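Long-range contacts in E3 SUMO-protein ligase SIZ1 (Saccharomyces cerevisiae, PDB 3I2D), which acts as an E3 ligase that promotes SUMO attachment to septins and PCNA, using an SP-RING zinc finger that mediates interaction with UBC9: residues C147-I152 with D170-K176; K116-F122 with F198-M204; R258-P262 with L313-N319. One frame throughout, in Å; residues are numbered along the deposited sequence.

Contact 1. Residues C147-I152 with D170-K176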
loop_
_atom_site.group_PDB
_atom_site.type_symbol
_atom_site.label_atom_id
_atom_site.label_comp_id
_atom_site.label_asym_id
_atom_site.label_seq_id
_atom_site.Cartn_x
_atom_site.Cartn_y
_atom_site.Cartn_z
ATOM N N CYS A 147 12.191 -5.306 -21.342
ATOM C CA CYS A 147 11.135 -6.246 -21.668
ATOM C C CYS A 147 10.990 -6.162 -23.177
ATOM O O CYS A 147 10.683 -5.092 -23.716
ATOM C CB CYS A 147 9.821 -5.860 -21.006
ATOM S SG CYS A 147 8.618 -7.173 -21.158
ATOM N N ASN A 148 11.217 -7.285 -23.855
ATOM C CA ASN A 148 11.149 -7.332 -25.308
ATOM C C ASN A 148 11.916 -6.136 -25.885
ATOM O O ASN A 148 11.360 -5.285 -26.587
ATOM C CB ASN A 148 9.694 -7.324 -25.785
ATOM C CG ASN A 148 8.886 -8.483 -25.219
ATOM O OD1 ASN A 148 9.369 -9.614 -25.132
ATOM N ND2 ASN A 148 7.638 -8.208 -24.847
ATOM N N ASN A 149 13.199 -6.078 -25.535
ATOM C CA ASN A 149 14.136 -5.057 -25.991
ATOM C C ASN A 149 13.868 -3.597 -25.613
ATOM O O ASN A 149 14.590 -2.706 -26.067
ATOM C CB ASN A 149 14.318 -5.166 -27.510
ATOM C CG ASN A 149 15.632 -4.564 -27.984
ATOM O OD1 ASN A 149 16.702 -4.959 -27.523
ATOM N ND2 ASN A 149 15.558 -3.605 -28.908
ATOM N N VAL A 150 12.854 -3.344 -24.787
ATOM C CA VAL A 150 12.550 -1.973 -24.355
ATOM C C VAL A 150 12.915 -1.787 -22.880
ATOM O O VAL A 150 12.594 -2.635 -22.038
ATOM C CB VAL A 150 11.048 -1.629 -24.499
ATOM C CG1 VAL A 150 10.839 -0.130 -24.301
ATOM C CG2 VAL A 150 10.533 -2.074 -25.848
ATOM N N GLN A 151 13.577 -0.677 -22.565
ATOM C CA GLN A 151 13.961 -0.415 -21.184
ATOM C C GLN A 151 12.771 0.075 -20.384
ATOM O O GLN A 151 12.079 1.003 -20.783
ATOM C CB GLN A 151 15.073 0.626 -21.084
ATOM C CG GLN A 151 15.681 0.659 -19.683
ATOM C CD GLN A 151 16.478 1.913 -19.393
ATOM O OE1 GLN A 151 15.913 2.978 -19.140
ATOM N NE2 GLN A 151 17.801 1.793 -19.435
ATOM N N ILE A 152 12.558 -0.553 -19.234
ATOM C CA ILE A 152 11.452 -0.223 -18.352
ATOM C C ILE A 152 11.830 0.768 -17.251
ATOM O O ILE A 152 12.562 0.432 -16.321
ATOM C CB ILE A 152 10.909 -1.509 -17.721
ATOM C CG1 ILE A 152 10.296 -2.375 -18.814
ATOM C CG2 ILE A 152 9.907 -1.193 -16.637
ATOM C CD1 ILE A 152 10.008 -3.767 -18.360
ATOM N N ASP A 170 6.575 -2.543 -13.638
ATOM C CA ASP A 170 5.434 -2.838 -14.499
ATOM C C ASP A 170 5.908 -3.242 -15.893
ATOM O O ASP A 170 6.331 -2.379 -16.665
ATOM C CB ASP A 170 4.565 -1.584 -14.638
ATOM C CG ASP A 170 3.134 -1.899 -15.046
ATOM O OD1 ASP A 170 2.916 -2.938 -15.700
ATOM O OD2 ASP A 170 2.223 -1.104 -14.719
ATOM N N LEU A 171 5.832 -4.535 -16.218
ATOM C CA LEU A 171 6.237 -5.040 -17.544
ATOM C C LEU A 171 5.100 -4.937 -18.566
ATOM O O LEU A 171 5.334 -4.859 -19.769
ATOM C CB LEU A 171 6.626 -6.524 -17.486
ATOM C CG LEU A 171 7.608 -7.058 -16.459
ATOM C CD1 LEU A 171 7.676 -8.568 -16.577
ATOM C CD2 LEU A 171 8.954 -6.444 -16.681
ATOM N N THR A 172 3.873 -4.956 -18.060
ATOM C CA THR A 172 2.652 -4.937 -18.852
ATOM C C THR A 172 2.551 -4.160 -20.157
ATOM O O THR A 172 2.156 -4.721 -21.176
ATOM C CB THR A 172 1.495 -4.540 -17.978
ATOM O OG1 THR A 172 1.694 -5.101 -16.673
ATOM C CG2 THR A 172 0.207 -5.082 -18.554
ATOM N N PRO A 173 2.887 -2.866 -20.153
ATOM C CA PRO A 173 2.785 -2.124 -21.414
ATOM C C PRO A 173 3.758 -2.541 -22.517
ATOM O O PRO A 173 3.707 -1.995 -23.616
ATOM C CB PRO A 173 2.998 -0.671 -20.981
ATOM C CG PRO A 173 3.904 -0.794 -19.804
ATOM C CD PRO A 173 3.284 -1.972 -19.050
ATOM N N HIS A 174 4.632 -3.503 -22.245
ATOM C CA HIS A 174 5.612 -3.933 -23.246
ATOM C C HIS A 174 5.511 -5.402 -23.614
ATOM O O HIS A 174 6.406 -5.950 -24.260
ATOM C CB HIS A 174 7.027 -3.630 -22.755
ATOM C CG HIS A 174 7.208 -2.213 -22.324
ATOM N ND1 HIS A 174 7.204 -1.164 -23.217
ATOM C CD2 HIS A 174 7.299 -1.662 -21.092
ATOM C CE1 HIS A 174 7.279 -0.025 -22.551
ATOM N NE2 HIS A 174 7.335 -0.300 -21.260
ATOM N N LEU A 175 4.432 -6.051 -23.195
ATOM C CA LEU A 175 4.243 -7.450 -23.543
ATOM C C LEU A 175 3.934 -7.499 -25.040
ATOM O O LEU A 175 3.421 -6.522 -25.603
ATOM C CB LEU A 175 3.070 -8.055 -22.766
ATOM C CG LEU A 175 3.286 -8.447 -21.305
ATOM C CD1 LEU A 175 1.965 -8.904 -20.719
ATOM C CD2 LEU A 175 4.323 -9.557 -21.203
ATOM N N LYS A 176 4.263 -8.617 -25.684
ATOM C CA LYS A 176 3.976 -8.783 -27.104
ATOM C C LYS A 176 2.574 -9.400 -27.219
ATOM O O LYS A 176 2.000 -9.819 -26.209
ATOM C CB LYS A 176 5.028 -9.684 -27.757
ATOM C CG LYS A 176 6.327 -8.968 -28.109
ATOM C CD LYS A 176 7.329 -9.929 -28.756
ATOM C CE LYS A 176 8.603 -9.211 -29.199
ATOM N NZ LYS A 176 8.296 -8.086 -30.121
#
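Asn-148 and His-174 are joined by the one direct hydrogen bond between the two segments. Asn-148 sits in a type I' turn from Cys-147 to Val-150, and its side chain reaches across to the loop after strand 169-170. Its CB lies 3.9 Å from His-174 O. Its CG stands anti to the carbonyl carbon (chi1 -58°), which sends the amide toward His-174 O. CG also comes within 3.9 Å of Lys-176 CG, where the two side chains pass at a slant. Across the contact OD1 lies near the aliphatic CD and CE of Lys-176; its hydrogen bond is to the backbone N of Asn-183. ND2, the tip, donates to His-174 O at 2.6 Å with an N-H...O angle of 149°. The acceptor lies close to the amide plane of Asn-148, and the donor lies in the carbonyl plane. ND2 also bonds Asn-182 OD1, giving it two acceptors, so both ends of the amide are held. The rest of the contact is less polar. The His-174 ring is approached by Val-150 CG1, 3.9 Å from ND1, and by Ile-152 CG1, 3.8 Å from CD2. Ile-152 turns its CD1 to Leu-171 CD2. Cys-147 CB packs against His-174 CB at 4.0 Å. Within 170-176, Thr-172 OG1 bonds Asp-170 OD1 at the start of the short 3-10 segment. The chemistry is therefore divided. An amide held at oxygen and nitrogen fixes the turn to a main-chain carbonyl, and apolar side chains with an imidazole close the rest of this join between the two PINIT sheets.

Contact 2. Residues K116-F122 with F198-M204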
loop_
_atom_site.group_PDB
_atom_site.type_symbol
_atom_site.label_atom_id
_atom_site.label_comp_id
_atom_site.label_asym_id
_atom_site.label_seq_id
_atom_site.Cartn_x
_atom_site.Cartn_y
_atom_site.Cartn_z
ATOM N N LYS A 116 -7.994 -3.931 -14.457
ATOM C CA LYS A 116 -7.293 -3.587 -13.241
ATOM C C LYS A 116 -6.199 -4.614 -12.955
ATOM O O LYS A 116 -5.878 -4.883 -11.800
ATOM C CB LYS A 116 -8.277 -3.539 -12.073
ATOM C CG LYS A 116 -9.260 -2.386 -12.128
ATOM C CD LYS A 116 -9.988 -2.221 -10.793
ATOM C CE LYS A 116 -10.933 -1.026 -10.824
ATOM N NZ LYS A 116 -10.229 0.229 -11.229
ATOM N N HIS A 117 -5.626 -5.196 -13.998
ATOM C CA HIS A 117 -4.584 -6.190 -13.799
ATOM C C HIS A 117 -3.288 -5.790 -14.455
ATOM O O HIS A 117 -3.287 -5.156 -15.507
ATOM C CB HIS A 117 -5.034 -7.538 -14.336
ATOM C CG HIS A 117 -6.142 -8.149 -13.545
ATOM N ND1 HIS A 117 -7.431 -7.660 -13.572
ATOM C CD2 HIS A 117 -6.136 -9.155 -12.638
ATOM C CE1 HIS A 117 -8.170 -8.336 -12.710
ATOM N NE2 HIS A 117 -7.409 -9.248 -12.130
ATOM N N ARG A 118 -2.176 -6.166 -13.836
ATOM C CA ARG A 118 -0.879 -5.799 -14.387
ATOM C C ARG A 118 0.183 -6.832 -14.068
ATOM O O ARG A 118 0.075 -7.552 -13.079
ATOM C CB ARG A 118 -0.459 -4.439 -13.838
ATOM C CG ARG A 118 -1.587 -3.425 -13.832
ATOM C CD ARG A 118 -1.196 -2.173 -14.570
ATOM N NE ARG A 118 -0.719 -2.469 -15.913
ATOM C CZ ARG A 118 -0.156 -1.568 -16.712
ATOM N NH1 ARG A 118 -0.005 -0.312 -16.301
ATOM N NH2 ARG A 118 0.268 -1.923 -17.919
ATOM N N LEU A 119 1.209 -6.906 -14.910
ATOM C CA LEU A 119 2.297 -7.860 -14.712
ATOM C C LEU A 119 3.467 -7.164 -14.003
ATOM O O LEU A 119 4.173 -6.356 -14.601
ATOM C CB LEU A 119 2.762 -8.392 -16.059
ATOM C CG LEU A 119 3.409 -9.770 -16.136
ATOM C CD1 LEU A 119 4.558 -9.653 -17.112
ATOM C CD2 LEU A 119 3.888 -10.253 -14.769
ATOM N N TYR A 120 3.662 -7.474 -12.728
ATOM C CA TYR A 120 4.725 -6.849 -11.957
ATOM C C TYR A 120 5.921 -7.763 -11.754
ATOM O O TYR A 120 5.783 -8.970 -11.565
ATOM C CB TYR A 120 4.194 -6.415 -10.584
ATOM C CG TYR A 120 3.411 -5.123 -10.578
ATOM C CD1 TYR A 120 3.077 -4.472 -11.769
ATOM C CD2 TYR A 120 3.032 -4.528 -9.374
ATOM C CE1 TYR A 120 2.392 -3.258 -11.761
ATOM C CE2 TYR A 120 2.343 -3.313 -9.352
ATOM C CZ TYR A 120 2.033 -2.687 -10.547
ATOM O OH TYR A 120 1.372 -1.483 -10.529
ATOM N N LEU A 121 7.111 -7.192 -11.807
ATOM C CA LEU A 121 8.283 -7.993 -11.559
ATOM C C LEU A 121 8.764 -7.576 -10.169
ATOM O O LEU A 121 8.880 -6.382 -9.871
ATOM C CB LEU A 121 9.344 -7.714 -12.604
ATOM C CG LEU A 121 10.640 -8.494 -12.422
ATOM C CD1 LEU A 121 10.360 -9.992 -12.386
ATOM C CD2 LEU A 121 11.579 -8.118 -13.554
ATOM N N PHE A 122 8.986 -8.561 -9.306
ATOM C CA PHE A 122 9.453 -8.296 -7.950
ATOM C C PHE A 122 10.875 -8.794 -7.799
ATOM O O PHE A 122 11.324 -9.657 -8.554
ATOM C CB PHE A 122 8.595 -9.015 -6.898
ATOM C CG PHE A 122 7.233 -8.428 -6.717
ATOM C CD1 PHE A 122 6.253 -8.598 -7.686
ATOM C CD2 PHE A 122 6.930 -7.695 -5.579
ATOM C CE1 PHE A 122 5.004 -8.050 -7.526
ATOM C CE2 PHE A 122 5.679 -7.139 -5.410
ATOM C CZ PHE A 122 4.713 -7.319 -6.385
ATOM N N PHE A 198 10.559 -12.464 -9.313
ATOM C CA PHE A 198 9.335 -13.198 -9.593
ATOM C C PHE A 198 8.428 -12.342 -10.447
ATOM O O PHE A 198 8.386 -11.127 -10.294
ATOM C CB PHE A 198 8.580 -13.525 -8.318
ATOM C CG PHE A 198 9.338 -14.371 -7.358
ATOM C CD1 PHE A 198 10.321 -13.819 -6.550
ATOM C CD2 PHE A 198 9.052 -15.721 -7.239
ATOM C CE1 PHE A 198 11.005 -14.605 -5.630
ATOM C CE2 PHE A 198 9.727 -16.512 -6.328
ATOM C CZ PHE A 198 10.703 -15.958 -5.521
ATOM N N GLY A 199 7.705 -12.986 -11.353
ATOM C CA GLY A 199 6.777 -12.274 -12.207
ATOM C C GLY A 199 5.399 -12.646 -11.717
ATOM O O GLY A 199 5.075 -13.824 -11.614
ATOM N N TYR A 200 4.593 -11.653 -11.377
ATOM C CA TYR A 200 3.244 -11.912 -10.885
ATOM C C TYR A 200 2.233 -11.039 -11.607
ATOM O O TYR A 200 2.514 -9.869 -11.920
ATOM C CB TYR A 200 3.108 -11.567 -9.396
ATOM C CG TYR A 200 3.809 -12.471 -8.407
ATOM C CD1 TYR A 200 4.813 -11.975 -7.576
ATOM C CD2 TYR A 200 3.406 -13.790 -8.227
ATOM C CE1 TYR A 200 5.394 -12.770 -6.580
ATOM C CE2 TYR A 200 3.979 -14.589 -7.236
ATOM C CZ TYR A 200 4.969 -14.070 -6.417
ATOM O OH TYR A 200 5.518 -14.853 -5.425
ATOM N N ILE A 201 1.063 -11.615 -11.879
ATOM C CA ILE A 201 -0.031 -10.848 -12.458
ATOM C C ILE A 201 -0.695 -10.392 -11.162
ATOM O O ILE A 201 -1.079 -11.217 -10.329
ATOM C CB ILE A 201 -1.023 -11.720 -13.263
ATOM C CG1 ILE A 201 -0.429 -12.079 -14.620
ATOM C CG2 ILE A 201 -2.303 -10.957 -13.507
ATOM C CD1 ILE A 201 -1.302 -12.982 -15.439
ATOM N N VAL A 202 -0.782 -9.086 -10.962
ATOM C CA VAL A 202 -1.387 -8.564 -9.748
ATOM C C VAL A 202 -2.613 -7.754 -10.099
ATOM O O VAL A 202 -2.756 -7.253 -11.222
ATOM C CB VAL A 202 -0.408 -7.643 -8.963
ATOM C CG1 VAL A 202 0.918 -8.382 -8.682
ATOM C CG2 VAL A 202 -0.160 -6.361 -9.752
ATOM N N GLU A 203 -3.501 -7.628 -9.127
ATOM C CA GLU A 203 -4.701 -6.861 -9.334
ATOM C C GLU A 203 -4.552 -5.502 -8.674
ATOM O O GLU A 203 -4.262 -5.408 -7.480
ATOM C CB GLU A 203 -5.922 -7.578 -8.745
ATOM C CG GLU A 203 -7.234 -6.831 -9.030
ATOM C CD GLU A 203 -8.461 -7.481 -8.413
ATOM O OE1 GLU A 203 -8.831 -8.595 -8.847
ATOM O OE2 GLU A 203 -9.053 -6.871 -7.493
ATOM N N MET A 204 -4.748 -4.454 -9.463
ATOM C CA MET A 204 -4.673 -3.095 -8.964
ATOM C C MET A 204 -5.853 -2.886 -8.039
ATOM O O MET A 204 -6.993 -3.167 -8.423
ATOM C CB MET A 204 -4.803 -2.099 -10.109
ATOM C CG MET A 204 -3.741 -2.183 -11.166
ATOM S SD MET A 204 -2.215 -1.525 -10.537
ATOM C CE MET A 204 -1.587 -2.972 -9.644
#
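Met-204 meets Tyr-120 because its chain folds back, bent at chi2 (-73°) and again at chi3 (83°). This carries CE to 3.4 Å from Tyr-120 OH. Tyr-120 CG stands anti to its own carbonyl carbon, which leans the ring toward Val-202 and Met-204. The sulfur stands obliquely to the ring, a Met-aromatic contact, with SD 5.5 Å from the Tyr-120 centroid. Val-202 lies over one face of the same ring, its CG2 3.9 Å from the centroid in a CH-pi contact. An alanine in place of Tyr-120 would probably leave Met-204 CE and Val-202 CG2 without their aromatic partner and open a gap beside them, where the ring had been. Next along the strands, the edge of Tyr-200 is turned toward the face of Phe-122, an offset edge-to-face pair with planes at 75° and centroids 5.7 Å apart. Arg-118 adds its CG, 3.6 Å from Met-204 CG, while its guanidinium leads away to a salt bridge with Asp-170. On the sheet face that carries His-117, Leu-119 and Ile-201, Glu-203 CG lies over the His-117 ring. The backbones run antiparallel. Arg-118 with Val-202, Tyr-120 with Tyr-200, and Phe-122 with Phe-198 are hydrogen-bonded pairs, each with two N-H...O bonds; Val-202 N to Arg-118 O is 2.8 Å. One further bond, Met-204 N to Lys-116 O, extends the pairing at its end. These are the two central strands of a four-stranded antiparallel PINIT sheet. Strand 74-90 flanks 195-204, the short strand 169-170 flanks 117-125, and helix 104-111 packs on His-117 and Ile-201.

Contact 3. Residues R258-P262 with L313-N319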
loop_
_atom_site.group_PDB
_atom_site.type_symbol
_atom_site.label_atom_id
_atom_site.label_comp_id
_atom_site.label_asym_id
_atom_site.label_seq_id
_atom_site.Cartn_x
_atom_site.Cartn_y
_atom_site.Cartn_z
ATOM N N ARG A 258 -12.790 20.839 3.218
ATOM C CA ARG A 258 -13.908 20.245 3.951
ATOM C C ARG A 258 -13.771 18.727 3.867
ATOM O O ARG A 258 -13.522 18.196 2.782
ATOM C CB ARG A 258 -15.216 20.663 3.278
ATOM C CG ARG A 258 -16.484 19.993 3.785
ATOM C CD ARG A 258 -17.045 20.749 4.976
ATOM N NE ARG A 258 -18.490 20.601 5.095
ATOM C CZ ARG A 258 -19.259 21.406 5.810
ATOM N NH1 ARG A 258 -18.732 22.426 6.475
ATOM N NH2 ARG A 258 -20.560 21.188 5.865
ATOM N N MET A 259 -13.915 18.026 4.991
ATOM C CA MET A 259 -13.831 16.571 4.964
ATOM C C MET A 259 -15.143 16.025 4.421
ATOM O O MET A 259 -16.197 16.671 4.514
ATOM C CB MET A 259 -13.595 15.985 6.362
ATOM C CG MET A 259 -12.141 15.930 6.811
ATOM S SD MET A 259 -12.022 15.372 8.549
ATOM C CE MET A 259 -12.445 16.848 9.485
ATOM N N LYS A 260 -15.070 14.823 3.866
ATOM C CA LYS A 260 -16.230 14.156 3.313
ATOM C C LYS A 260 -16.330 12.762 3.974
ATOM O O LYS A 260 -17.408 12.187 4.089
ATOM C CB LYS A 260 -16.069 14.072 1.787
ATOM C CG LYS A 260 -17.348 13.790 1.021
ATOM C CD LYS A 260 -17.139 13.768 -0.515
ATOM C CE LYS A 260 -16.746 15.146 -1.084
ATOM N NZ LYS A 260 -17.782 16.210 -0.840
ATOM N N TYR A 261 -15.196 12.226 4.416
ATOM C CA TYR A 261 -15.168 10.922 5.090
ATOM C C TYR A 261 -14.259 11.037 6.314
ATOM O O TYR A 261 -13.103 10.611 6.268
ATOM C CB TYR A 261 -14.620 9.840 4.162
ATOM C CG TYR A 261 -15.342 9.740 2.850
ATOM C CD1 TYR A 261 -14.892 10.434 1.728
ATOM C CD2 TYR A 261 -16.491 8.963 2.731
ATOM C CE1 TYR A 261 -15.568 10.354 0.521
ATOM C CE2 TYR A 261 -17.182 8.873 1.527
ATOM C CZ TYR A 261 -16.715 9.570 0.428
ATOM O OH TYR A 261 -17.401 9.480 -0.759
ATOM N N PRO A 262 -14.783 11.581 7.431
ATOM C CA PRO A 262 -14.015 11.763 8.662
ATOM C C PRO A 262 -13.559 10.435 9.199
ATOM O O PRO A 262 -14.362 9.525 9.368
ATOM C CB PRO A 262 -15.007 12.439 9.607
ATOM C CG PRO A 262 -16.148 12.848 8.736
ATOM C CD PRO A 262 -16.209 11.758 7.722
ATOM N N LEU A 313 -20.694 17.034 10.114
ATOM C CA LEU A 313 -20.372 17.311 8.718
ATOM C C LEU A 313 -21.580 17.243 7.793
ATOM O O LEU A 313 -21.724 18.051 6.876
ATOM C CB LEU A 313 -19.299 16.323 8.257
ATOM C CG LEU A 313 -18.052 16.847 7.549
ATOM C CD1 LEU A 313 -17.493 18.104 8.205
ATOM C CD2 LEU A 313 -17.030 15.732 7.564
ATOM N N GLN A 314 -22.446 16.270 8.047
ATOM C CA GLN A 314 -23.641 16.069 7.238
ATOM C C GLN A 314 -24.785 16.946 7.726
ATOM O O GLN A 314 -25.919 16.782 7.285
ATOM C CB GLN A 314 -24.065 14.596 7.299
ATOM C CG GLN A 314 -24.475 14.012 5.962
ATOM C CD GLN A 314 -23.330 13.997 4.959
ATOM O OE1 GLN A 314 -22.768 15.041 4.623
ATOM N NE2 GLN A 314 -22.983 12.807 4.474
ATOM N N ASN A 315 -24.489 17.870 8.635
ATOM C CA ASN A 315 -25.505 18.759 9.187
ATOM C C ASN A 315 -24.945 20.132 9.504
ATOM O O ASN A 315 -25.318 20.744 10.506
ATOM C CB ASN A 315 -26.084 18.156 10.459
ATOM C CG ASN A 315 -27.043 17.036 10.179
ATOM O OD1 ASN A 315 -28.252 17.234 10.209
ATOM N ND2 ASN A 315 -26.515 15.852 9.886
ATOM N N CYS A 316 -24.059 20.616 8.641
ATOM C CA CYS A 316 -23.434 21.911 8.842
ATOM C C CYS A 316 -23.381 22.679 7.529
ATOM O O CYS A 316 -23.396 22.080 6.456
ATOM C CB CYS A 316 -22.027 21.707 9.389
ATOM S SG CYS A 316 -21.202 23.204 9.867
ATOM N N GLN A 317 -23.320 24.005 7.613
ATOM C CA GLN A 317 -23.274 24.831 6.415
ATOM C C GLN A 317 -22.005 24.579 5.617
ATOM O O GLN A 317 -20.898 24.617 6.158
ATOM C CB GLN A 317 -23.379 26.310 6.779
ATOM C CG GLN A 317 -24.675 26.667 7.476
ATOM C CD GLN A 317 -24.941 28.157 7.484
ATOM O OE1 GLN A 317 -25.050 28.785 6.427
ATOM N NE2 GLN A 317 -25.050 28.734 8.680
ATOM N N LYS A 318 -22.194 24.325 4.324
ATOM C CA LYS A 318 -21.122 24.032 3.375
ATOM C C LYS A 318 -19.883 24.931 3.483
ATOM O O LYS A 318 -18.829 24.612 2.919
ATOM C CB LYS A 318 -21.690 24.101 1.952
ATOM C CG LYS A 318 -20.724 23.716 0.840
ATOM C CD LYS A 318 -21.368 23.885 -0.544
ATOM C CE LYS A 318 -22.613 23.004 -0.714
ATOM N NZ LYS A 318 -23.164 23.047 -2.102
ATOM N N ASN A 319 -20.001 26.035 4.216
ATOM C CA ASN A 319 -18.890 26.975 4.366
ATOM C C ASN A 319 -18.333 27.114 5.789
ATOM O O ASN A 319 -17.442 27.924 6.033
ATOM C CB ASN A 319 -19.325 28.344 3.861
ATOM C CG ASN A 319 -20.551 28.847 4.580
ATOM O OD1 ASN A 319 -21.553 28.131 4.695
ATOM N ND2 ASN A 319 -20.484 30.080 5.076
HETATM O O HOH W 1 -19.950 18.536 4.921
#
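This is a loop-to-loop contact in the SP-RING part of the chain, in which Arg-258 reaches the backbone carbonyls of Cys-316 and Gln-317, and Leu-313 fills in beside it. Residues 258-262 lead into strand 262-265. Residues 313-319 leave helix 307-313 and head for strand 322-326. The Arg-258 chain starts with CG anti to the backbone N and bends at chi2 (87°), which turns the guanidinium toward the second loop. NH2 donates to Cys-316 O at 3.0 Å and NH1 to Gln-317 O at 3.1 Å. Both bonds are weak, with angles of 132° and 126°. NE takes a third route: it donates to a water, which in turn donates to Leu-313 O at 2.7 Å. Lys-318 CA lies over one face of the guanidinium and Leu-313 CD1 over the opposite face, both toward the rim. The other methyl of Leu-313, CD2, packs 3.6 Å from Met-259 CB and also packs on Pro-262 CG. Leu-250 lies beside Arg-258, Leu-313 and Cys-316 and extends this apolar patch. The Met-259 side chain is about 12 Å from the zinc ion held by Cys-268, His-270, Cys-291 and Cys-294. The contact therefore belongs to the frame of a single-zinc SP-RING, packing the lead-in to strand 262-265 against the end of helix 307-313.

How the contacts relate
Following the chain from the N terminus, contact 2 opens first, at 116-122. Contact 1 opens at 147-152 and closes at 170-176, before 198-204 closes contact 2, so it is nested within that larger loop. Both lie in the PINIT domain, with centres 13 Å apart, and they touch. The Thr-172 hydroxyl probably hydrogen-bonds Leu-119 N, linking the loop of contact 1 to the central strand pair of contact 2. Contact 3 follows in series. Its nearest atoms are about 16 Å from contact 2 and about 26 Å from contact 1, with no touch. It closes a separate loop in the SP-RING region, joining the loop before strand 262-265 to the loop after helix 307-313.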